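Long-range contact in putative carboxylesterase (Lactobacillus plantarum WCFS1, PDB 3BJR), which probably hydrolyses carboxylic ester bonds as a serine esterase of the alpha/beta-hydrolase fold, though its substrate is not known: residues N205-V219 with I236-H248. Residues are numbered along the deposited sequence; the frame is centred on the assembly and turned at random.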
ATOM      1  N   ASN A 205     -18.425  -7.371  -4.904  1.00 37.93           N
ATOM      2  CA  ASN A 205     -17.167  -6.716  -5.272  1.00 37.01           C
ATOM      3  C   ASN A 205     -16.148  -7.831  -5.421  1.00 33.20           C
ATOM      4  O   ASN A 205     -16.041  -8.741  -4.585  1.00 33.39           O
ATOM      5  CB  ASN A 205     -16.648  -5.692  -4.246  1.00 36.31           C
ATOM      6  CG  ASN A 205     -17.392  -4.393  -4.278  1.00 36.53           C
ATOM      7  OD1 ASN A 205     -18.576  -4.362  -4.062  1.00 37.03           O
ATOM      8  ND2 ASN A 205     -16.689  -3.308  -4.523  1.00 39.06           N
ATOM      9  N   GLN A 206     -15.415  -7.723  -6.500  1.00 31.06           N
ATOM     10  CA  GLN A 206     -14.355  -8.637  -6.891  1.00 33.70           C
ATOM     11  C   GLN A 206     -12.987  -8.144  -6.449  1.00 35.86           C
ATOM     12  O   GLN A 206     -12.867  -6.978  -6.080  1.00 38.94           O
ATOM     13  CB  GLN A 206     -14.415  -8.794  -8.428  1.00 31.41           C
ATOM     14  CG  GLN A 206     -15.775  -9.354  -8.858  1.00 28.26           C
ATOM     15  CD  GLN A 206     -16.068 -10.676  -8.189  1.00 36.62           C
ATOM     16  OE1 GLN A 206     -15.261 -11.571  -8.270  1.00 36.23           O
ATOM     17  NE2 GLN A 206     -17.227 -10.803  -7.516  1.00 35.32           N
ATOM     18  N   PRO A 207     -11.963  -9.031  -6.459  1.00 34.67           N
ATOM     19  CA  PRO A 207     -10.606  -8.672  -6.037  1.00 33.54           C
ATOM     20  C   PRO A 207     -10.105  -7.388  -6.675  1.00 36.12           C
ATOM     21  O   PRO A 207     -10.267  -7.189  -7.892  1.00 34.19           O
ATOM     22  CB  PRO A 207      -9.777  -9.858  -6.465  1.00 30.89           C
ATOM     23  CG  PRO A 207     -10.745 -11.028  -6.334  1.00 36.78           C
ATOM     24  CD  PRO A 207     -12.050 -10.466  -6.804  1.00 36.53           C
ATOM     25  N   THR A 208      -9.458  -6.555  -5.848  1.00 35.43           N
ATOM     26  CA  THR A 208      -9.070  -5.218  -6.246  1.00 35.49           C
ATOM     27  C   THR A 208      -7.614  -4.893  -5.947  1.00 34.81           C
ATOM     28  O   THR A 208      -7.158  -5.024  -4.818  1.00 31.92           O
ATOM     29  CB  THR A 208      -9.991  -4.202  -5.528  1.00 35.54           C
ATOM     30  OG1 THR A 208     -11.363  -4.531  -5.810  1.00 32.18           O
ATOM     31  CG2 THR A 208      -9.704  -2.716  -5.956  1.00 32.91           C
ATOM     32  N   PHE A 209      -6.909  -4.410  -6.963  1.00 31.54           N
ATOM     33  CA  PHE A 209      -5.531  -3.967  -6.844  1.00 31.77           C
ATOM     34  C   PHE A 209      -5.566  -2.464  -6.971  1.00 32.43           C
ATOM     35  O   PHE A 209      -6.009  -1.936  -7.969  1.00 34.55           O
ATOM     36  CB  PHE A 209      -4.649  -4.535  -7.949  1.00 28.75           C
ATOM     37  CG  PHE A 209      -3.240  -4.110  -7.863  1.00 34.53           C
ATOM     38  CD1 PHE A 209      -2.805  -2.970  -8.454  1.00 35.17           C
ATOM     39  CD2 PHE A 209      -2.328  -4.872  -7.129  1.00 30.14           C
ATOM     40  CE1 PHE A 209      -1.460  -2.580  -8.371  1.00 32.07           C
ATOM     41  CE2 PHE A 209      -1.015  -4.493  -7.045  1.00 32.70           C
ATOM     42  CZ  PHE A 209      -0.575  -3.355  -7.634  1.00 29.09           C
ATOM     43  N   ILE A 210      -5.054  -1.775  -5.955  1.00 34.65           N
ATOM     44  CA  ILE A 210      -5.035  -0.328  -5.943  1.00 35.42           C
ATOM     45  C   ILE A 210      -3.638   0.204  -5.697  1.00 35.28           C
ATOM     46  O   ILE A 210      -2.910  -0.311  -4.856  1.00 36.03           O
ATOM     47  CB  ILE A 210      -5.884   0.259  -4.788  1.00 34.53           C
ATOM     48  CG1 ILE A 210      -7.222  -0.428  -4.648  1.00 33.79           C
ATOM     49  CG2 ILE A 210      -6.096   1.767  -4.969  1.00 37.96           C
ATOM     50  CD1 ILE A 210      -7.871  -0.205  -3.275  1.00 34.93           C
ATOM     51  N   TRP A 211      -3.286   1.251  -6.435  1.00 39.17           N
ATOM     52  CA  TRP A 211      -2.107   2.041  -6.134  1.00 38.02           C
ATOM     53  C   TRP A 211      -2.410   3.507  -6.374  1.00 37.79           C
ATOM     54  O   TRP A 211      -3.220   3.871  -7.242  1.00 35.09           O
ATOM     55  CB  TRP A 211      -0.846   1.578  -6.847  1.00 37.01           C
ATOM     56  CG  TRP A 211      -0.587   2.130  -8.174  1.00 40.58           C
ATOM     57  CD1 TRP A 211       0.289   3.118  -8.489  1.00 40.13           C
ATOM     58  CD2 TRP A 211      -1.145   1.677  -9.406  1.00 36.33           C
ATOM     59  NE1 TRP A 211       0.274   3.344  -9.842  1.00 39.05           N
ATOM     60  CE2 TRP A 211      -0.578   2.451 -10.430  1.00 37.86           C
ATOM     61  CE3 TRP A 211      -2.058   0.692  -9.735  1.00 38.80           C
ATOM     62  CZ2 TRP A 211      -0.924   2.290 -11.765  1.00 42.74           C
ATOM     63  CZ3 TRP A 211      -2.387   0.513 -11.056  1.00 42.42           C
ATOM     64  CH2 TRP A 211      -1.830   1.315 -12.056  1.00 41.67           C
ATOM     65  N   THR A 212      -1.812   4.347  -5.532  1.00 37.54           N
ATOM     66  CA  THR A 212      -1.965   5.799  -5.685  1.00 36.06           C
ATOM     67  C   THR A 212      -0.752   6.491  -5.065  1.00 35.35           C
ATOM     68  O   THR A 212       0.249   5.827  -4.668  1.00 31.60           O
ATOM     69  CB  THR A 212      -3.339   6.322  -5.140  1.00 36.96           C
ATOM     70  OG1 THR A 212      -3.596   7.652  -5.632  1.00 34.24           O
ATOM     71  CG2 THR A 212      -3.374   6.321  -3.687  1.00 28.68           C
ATOM     72  N   THR A 213      -0.815   7.816  -5.037  1.00 33.45           N
ATOM     73  CA  THR A 213       0.248   8.636  -4.465  1.00 32.12           C
ATOM     74  C   THR A 213      -0.131   9.151  -3.065  1.00 32.66           C
ATOM     75  O   THR A 213      -1.309   9.495  -2.803  1.00 33.31           O
ATOM     76  CB  THR A 213       0.642   9.779  -5.430  1.00 32.85           C
ATOM     77  OG1 THR A 213       1.741  10.491  -4.863  1.00 35.56           O
ATOM     78  CG2 THR A 213      -0.553  10.734  -5.720  1.00 30.17           C
ATOM     79  N   ALA A 214       0.851   9.157  -2.146  1.00 31.08           N
ATOM     80  CA  ALA A 214       0.641   9.585  -0.774  1.00 31.10           C
ATOM     81  C   ALA A 214       0.808  11.100  -0.577  1.00 34.81           C
ATOM     82  O   ALA A 214       0.205  11.672   0.341  1.00 35.33           O
ATOM     83  CB  ALA A 214       1.630   8.853   0.163  1.00 30.66           C
ATOM     84  N   ASP A 215       1.570  11.748  -1.470  1.00 32.36           N
ATOM     85  CA  ASP A 215       2.041  13.093  -1.200  1.00 32.21           C
ATOM     86  C   ASP A 215       1.581  14.155  -2.182  1.00 35.34           C
ATOM     87  O   ASP A 215       2.323  15.072  -2.500  1.00 35.67           O
ATOM     88  CB  ASP A 215       3.582  13.076  -1.077  1.00 34.38           C
ATOM     89  CG  ASP A 215       4.287  12.683  -2.368  1.00 34.02           C
ATOM     90  OD1 ASP A 215       3.787  11.803  -3.086  1.00 35.35           O
ATOM     91  OD2 ASP A 215       5.366  13.256  -2.658  1.00 38.06           O
ATOM     92  N   ASP A 216       0.365  14.014  -2.684  1.00 36.91           N
ATOM     93  CA  ASP A 216      -0.206  15.084  -3.492  1.00 36.57           C
ATOM     94  C   ASP A 216      -0.898  15.979  -2.463  1.00 37.98           C
ATOM     95  O   ASP A 216      -1.946  15.611  -1.938  1.00 40.39           O
ATOM     96  CB  ASP A 216      -1.209  14.570  -4.507  1.00 37.55           C
ATOM     97  CG  ASP A 216      -1.796  15.703  -5.364  1.00 36.72           C
ATOM     98  OD1 ASP A 216      -1.754  16.880  -4.929  1.00 38.32           O
ATOM     99  OD2 ASP A 216      -2.291  15.427  -6.459  1.00 38.14           O
ATOM    100  N   PRO A 217      -0.339  17.165  -2.184  1.00 38.59           N
ATOM    101  CA  PRO A 217      -0.993  17.972  -1.142  1.00 40.22           C
ATOM    102  C   PRO A 217      -2.430  18.405  -1.478  1.00 41.91           C
ATOM    103  O   PRO A 217      -3.180  18.717  -0.569  1.00 42.10           O
ATOM    104  CB  PRO A 217      -0.078  19.190  -0.998  1.00 38.48           C
ATOM    105  CG  PRO A 217       0.675  19.282  -2.300  1.00 40.43           C
ATOM    106  CD  PRO A 217       0.818  17.859  -2.786  1.00 41.70           C
ATOM    107  N   ILE A 218      -2.808  18.364  -2.754  1.00 41.13           N
ATOM    108  CA  ILE A 218      -4.145  18.795  -3.211  1.00 43.03           C
ATOM    109  C   ILE A 218      -5.129  17.658  -3.136  1.00 43.26           C
ATOM    110  O   ILE A 218      -6.312  17.885  -2.972  1.00 45.26           O
ATOM    111  CB  ILE A 218      -4.043  19.500  -4.665  1.00 43.21           C
ATOM    112  CG1 ILE A 218      -3.340  20.838  -4.489  1.00 49.12           C
ATOM    113  CG2 ILE A 218      -5.360  19.833  -5.329  1.00 37.78           C
ATOM    114  CD1 ILE A 218      -3.972  21.665  -3.319  1.00 41.26           C
ATOM    115  N   VAL A 219      -4.638  16.431  -3.233  1.00 41.20           N
ATOM    116  CA  VAL A 219      -5.492  15.252  -3.215  1.00 38.06           C
ATOM    117  C   VAL A 219      -4.867  14.189  -2.304  1.00 39.07           C
ATOM    118  O   VAL A 219      -4.153  13.309  -2.774  1.00 38.16           O
ATOM    119  CB  VAL A 219      -5.623  14.696  -4.614  1.00 33.75           C
ATOM    120  CG1 VAL A 219      -6.577  13.506  -4.625  1.00 34.22           C
ATOM    121  CG2 VAL A 219      -6.088  15.790  -5.581  1.00 36.28           C
ATOM    122  N   ILE A 236     -13.250  -8.522   0.919  1.00 33.90           N
ATOM    123  CA  ILE A 236     -13.026  -8.603  -0.515  1.00 34.05           C
ATOM    124  C   ILE A 236     -11.498  -8.620  -0.665  1.00 34.29           C
ATOM    125  O   ILE A 236     -10.827  -7.782  -0.065  1.00 36.64           O
ATOM    126  CB  ILE A 236     -13.603  -7.354  -1.276  1.00 33.62           C
ATOM    127  CG1 ILE A 236     -15.104  -7.165  -1.006  1.00 31.44           C
ATOM    128  CG2 ILE A 236     -13.269  -7.392  -2.783  1.00 29.23           C
ATOM    129  CD1 ILE A 236     -15.988  -8.376  -1.289  1.00 27.05           C
ATOM    130  N   PRO A 237     -10.930  -9.595  -1.404  1.00 35.34           N
ATOM    131  CA  PRO A 237      -9.456  -9.598  -1.572  1.00 31.72           C
ATOM    132  C   PRO A 237      -8.896  -8.321  -2.205  1.00 30.99           C
ATOM    133  O   PRO A 237      -9.454  -7.811  -3.176  1.00 29.29           O
ATOM    134  CB  PRO A 237      -9.212 -10.802  -2.492  1.00 34.55           C
ATOM    135  CG  PRO A 237     -10.435 -11.700  -2.242  1.00 32.13           C
ATOM    136  CD  PRO A 237     -11.564 -10.781  -2.035  1.00 32.12           C
ATOM    137  N   TYR A 238      -7.781  -7.817  -1.691  1.00 30.26           N
ATOM    138  CA  TYR A 238      -7.213  -6.593  -2.216  1.00 32.41           C
ATOM    139  C   TYR A 238      -5.715  -6.513  -2.001  1.00 32.01           C
ATOM    140  O   TYR A 238      -5.118  -7.205  -1.176  1.00 29.18           O
ATOM    141  CB  TYR A 238      -7.869  -5.345  -1.553  1.00 34.35           C
ATOM    142  CG  TYR A 238      -7.461  -5.169  -0.067  1.00 29.65           C
ATOM    143  CD1 TYR A 238      -8.008  -5.944   0.895  1.00 29.61           C
ATOM    144  CD2 TYR A 238      -6.511  -4.222   0.326  1.00 28.52           C
ATOM    145  CE1 TYR A 238      -7.627  -5.829   2.217  1.00 32.88           C
ATOM    146  CE2 TYR A 238      -6.124  -4.100   1.660  1.00 32.66           C
ATOM    147  CZ  TYR A 238      -6.674  -4.917   2.585  1.00 26.26           C
ATOM    148  OH  TYR A 238      -6.346  -4.863   3.916  1.00 34.36           O
ATOM    149  N   GLU A 239      -5.113  -5.612  -2.736  1.00 33.46           N
ATOM    150  CA  GLU A 239      -3.772  -5.189  -2.480  1.00 36.36           C
ATOM    151  C   GLU A 239      -3.737  -3.667  -2.657  1.00 33.90           C
ATOM    152  O   GLU A 239      -4.374  -3.154  -3.518  1.00 34.76           O
ATOM    153  CB  GLU A 239      -2.847  -5.953  -3.416  1.00 34.54           C
ATOM    154  CG  GLU A 239      -1.448  -5.615  -3.363  1.00 43.62           C
ATOM    155  CD  GLU A 239      -0.525  -6.717  -3.840  1.00 38.57           C
ATOM    156  OE1 GLU A 239      -0.711  -7.866  -3.505  1.00 39.28           O
ATOM    157  OE2 GLU A 239       0.411  -6.411  -4.543  1.00 33.57           O
ATOM    158  N   LEU A 240      -3.067  -2.965  -1.765  1.00 32.13           N
ATOM    159  CA  LEU A 240      -2.989  -1.515  -1.779  1.00 28.73           C
ATOM    160  C   LEU A 240      -1.535  -1.037  -1.691  1.00 29.00           C
ATOM    161  O   LEU A 240      -0.811  -1.446  -0.816  1.00 31.57           O
ATOM    162  CB  LEU A 240      -3.786  -0.925  -0.609  1.00 28.73           C
ATOM    163  CG  LEU A 240      -3.743   0.574  -0.298  1.00 30.93           C
ATOM    164  CD1 LEU A 240      -4.478   1.396  -1.378  1.00 28.29           C
ATOM    165  CD2 LEU A 240      -4.342   0.843   1.058  1.00 27.19           C
ATOM    166  N   HIS A 241      -1.160  -0.118  -2.569  1.00 32.53           N
ATOM    167  CA  HIS A 241       0.161   0.509  -2.608  1.00 30.33           C
ATOM    168  C   HIS A 241       0.024   2.010  -2.698  1.00 31.38           C
ATOM    169  O   HIS A 241      -0.429   2.527  -3.711  1.00 31.65           O
ATOM    170  CB  HIS A 241       0.902  -0.035  -3.811  1.00 31.13           C
ATOM    171  CG  HIS A 241       1.128  -1.516  -3.727  1.00 28.68           C
ATOM    172  ND1 HIS A 241       2.137  -2.062  -2.966  1.00 34.28           N
ATOM    173  CD2 HIS A 241       0.460  -2.561  -4.269  1.00 32.29           C
ATOM    174  CE1 HIS A 241       2.073  -3.378  -3.031  1.00 29.64           C
ATOM    175  NE2 HIS A 241       1.075  -3.707  -3.825  1.00 28.37           N
ATOM    176  N   VAL A 242       0.329   2.709  -1.603  1.00 34.02           N
ATOM    177  CA  VAL A 242       0.317   4.183  -1.555  1.00 31.09           C
ATOM    178  C   VAL A 242       1.797   4.609  -1.578  1.00 32.35           C
ATOM    179  O   VAL A 242       2.509   4.489  -0.588  1.00 26.08           O
ATOM    180  CB  VAL A 242      -0.450   4.753  -0.331  1.00 30.16           C
ATOM    181  CG1 VAL A 242      -0.687   6.246  -0.499  1.00 27.81           C
ATOM    182  CG2 VAL A 242      -1.784   4.103  -0.192  1.00 28.93           C
ATOM    183  N   PHE A 243       2.249   5.057  -2.740  1.00 29.58           N
ATOM    184  CA  PHE A 243       3.634   5.441  -2.950  1.00 31.64           C
ATOM    185  C   PHE A 243       3.845   6.939  -2.789  1.00 31.61           C
ATOM    186  O   PHE A 243       2.945   7.730  -3.049  1.00 30.41           O
ATOM    187  CB  PHE A 243       4.040   5.187  -4.414  1.00 33.17           C
ATOM    188  CG  PHE A 243       4.125   3.746  -4.851  1.00 30.76           C
ATOM    189  CD1 PHE A 243       5.338   3.069  -4.778  1.00 37.51           C
ATOM    190  CD2 PHE A 243       3.061   3.124  -5.457  1.00 33.56           C
ATOM    191  CE1 PHE A 243       5.468   1.778  -5.219  1.00 34.78           C
ATOM    192  CE2 PHE A 243       3.187   1.845  -5.931  1.00 35.05           C
ATOM    193  CZ  PHE A 243       4.409   1.151  -5.775  1.00 31.34           C
ATOM    194  N   LYS A 244       5.046   7.341  -2.402  1.00 32.04           N
ATOM    195  CA  LYS A 244       5.408   8.744  -2.468  1.00 33.80           C
ATOM    196  C   LYS A 244       5.775   9.043  -3.966  1.00 34.27           C
ATOM    197  O   LYS A 244       6.944   9.016  -4.364  1.00 34.94           O
ATOM    198  CB  LYS A 244       6.553   9.022  -1.550  1.00 33.12           C
ATOM    199  CG  LYS A 244       6.950  10.472  -1.459  1.00 38.83           C
ATOM    200  CD  LYS A 244       8.232  10.609  -0.689  1.00 38.20           C
ATOM    201  CE  LYS A 244       9.097  11.716  -1.215  1.00 45.20           C
ATOM    202  NZ  LYS A 244      10.456  11.633  -0.604  1.00 62.75           N
ATOM    203  N   HIS A 245       4.756   9.354  -4.755  1.00 34.48           N
ATOM    204  CA  HIS A 245       4.856   9.561  -6.210  1.00 34.13           C
ATOM    205  C   HIS A 245       4.567  10.975  -6.729  1.00 36.43           C
ATOM    206  O   HIS A 245       4.559  11.205  -7.961  1.00 35.08           O
ATOM    207  CB  HIS A 245       3.901   8.582  -6.906  1.00 35.20           C
ATOM    208  CG  HIS A 245       4.486   7.228  -7.172  1.00 35.54           C
ATOM    209  ND1 HIS A 245       3.794   6.258  -7.871  1.00 38.91           N
ATOM    210  CD2 HIS A 245       5.708   6.704  -6.909  1.00 32.30           C
ATOM    211  CE1 HIS A 245       4.545   5.179  -7.971  1.00 39.35           C
ATOM    212  NE2 HIS A 245       5.712   5.424  -7.407  1.00 33.24           N
ATOM    213  N   GLY A 246       4.328  11.904  -5.803  1.00 37.18           N
ATOM    214  CA  GLY A 246       4.096  13.295  -6.147  1.00 36.31           C
ATOM    215  C   GLY A 246       2.655  13.560  -6.498  1.00 36.29           C
ATOM    216  O   GLY A 246       1.789  12.732  -6.223  1.00 39.89           O
ATOM    217  N   PRO A 247       2.390  14.720  -7.115  1.00 39.25           N
ATOM    218  CA  PRO A 247       1.036  15.072  -7.553  1.00 40.27           C
ATOM    219  C   PRO A 247       0.440  14.044  -8.491  1.00 38.89           C
ATOM    220  O   PRO A 247       1.174  13.469  -9.279  1.00 37.52           O
ATOM    221  CB  PRO A 247       1.233  16.408  -8.294  1.00 41.55           C
ATOM    222  CG  PRO A 247       2.536  16.965  -7.781  1.00 43.19           C
ATOM    223  CD  PRO A 247       3.384  15.772  -7.446  1.00 39.61           C
ATOM    224  N   HIS A 248      -0.878  13.835  -8.420  1.00 40.36           N
ATOM    225  CA  HIS A 248      -1.592  12.871  -9.276  1.00 42.36           C
ATOM    226  C   HIS A 248      -1.258  13.030 -10.779  1.00 44.07           C
ATOM    227  O   HIS A 248      -0.990  12.050 -11.454  1.00 46.69           O
ATOM    228  CB  HIS A 248      -3.120  12.934  -9.059  1.00 43.56           C
ATOM    229  CG  HIS A 248      -3.617  12.138  -7.889  1.00 42.57           C
ATOM    230  ND1 HIS A 248      -3.501  12.567  -6.584  1.00 52.17           N
ATOM    231  CD2 HIS A 248      -4.242  10.938  -7.830  1.00 48.98           C
ATOM    232  CE1 HIS A 248      -4.028  11.666  -5.769  1.00 50.82           C
ATOM    233  NE2 HIS A 248      -4.483  10.663  -6.500  1.00 53.26           N
TER
HETATM  234  O   HOH W   1      -5.974   8.533  -4.953  1.00 33.45           O
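Asp216 and His248 meet just beyond the C-terminal ends of two parallel strands, 208-213 and 238-243. Asp216 OD2 accepts two hydrogen bonds from His248, reached from opposite faces of the carboxylate. His248 N lies 2.9 Å from Asp216 OD2, and this bond is nearly straight at 176°. His248 ND1 lies 3.1 Å from Asp216 OD2, on its anti side, with the oxygen in the ring plane. The ND1 bond fixes the imidazole's rotation. Thr213 CG2 sits over one ring face in a CH-pi contact, and Val219 CG1 touches CE1. A water links His248 NE2 and Thr212 OG1. Acid and histidine follow these strands as in the catalytic triad of alpha/beta-hydrolases and probably serve that role. The ring comes close to a Gly-x-Ser-x-Gly sequence around Ser132, consistent with a nucleophile elbow.

The second shell shapes the loop before His248. A chi1 of -176° turns Thr213 OG1 toward the loop, where it donates to Gly246 O at 2.6 Å. Asp215 OD1 accepts from Gly246 N at 2.8 Å. Asp216 OD1 forms an Asx turn with Ile218 N.

Farther back, backbone hydrogen bonds join the strands from Thr208 on, ending with Ala214 N to Phe243 O. Phe209 lies alongside Glu239, whose OE2 accepts from His241 NE2 at 2.9 Å. His241 ND1 is hydrogen-bonded to His241 ND1 of the second subunit. Helix 222-233 connects the strands in a beta-alpha-beta unit and packs on Ile210 and Leu240. Helix 270-281 covers the Phe209 and His241 face. Strand 165-168 flanks 208-213, while 238-243 pairs antiparallel with a strand of the second subunit.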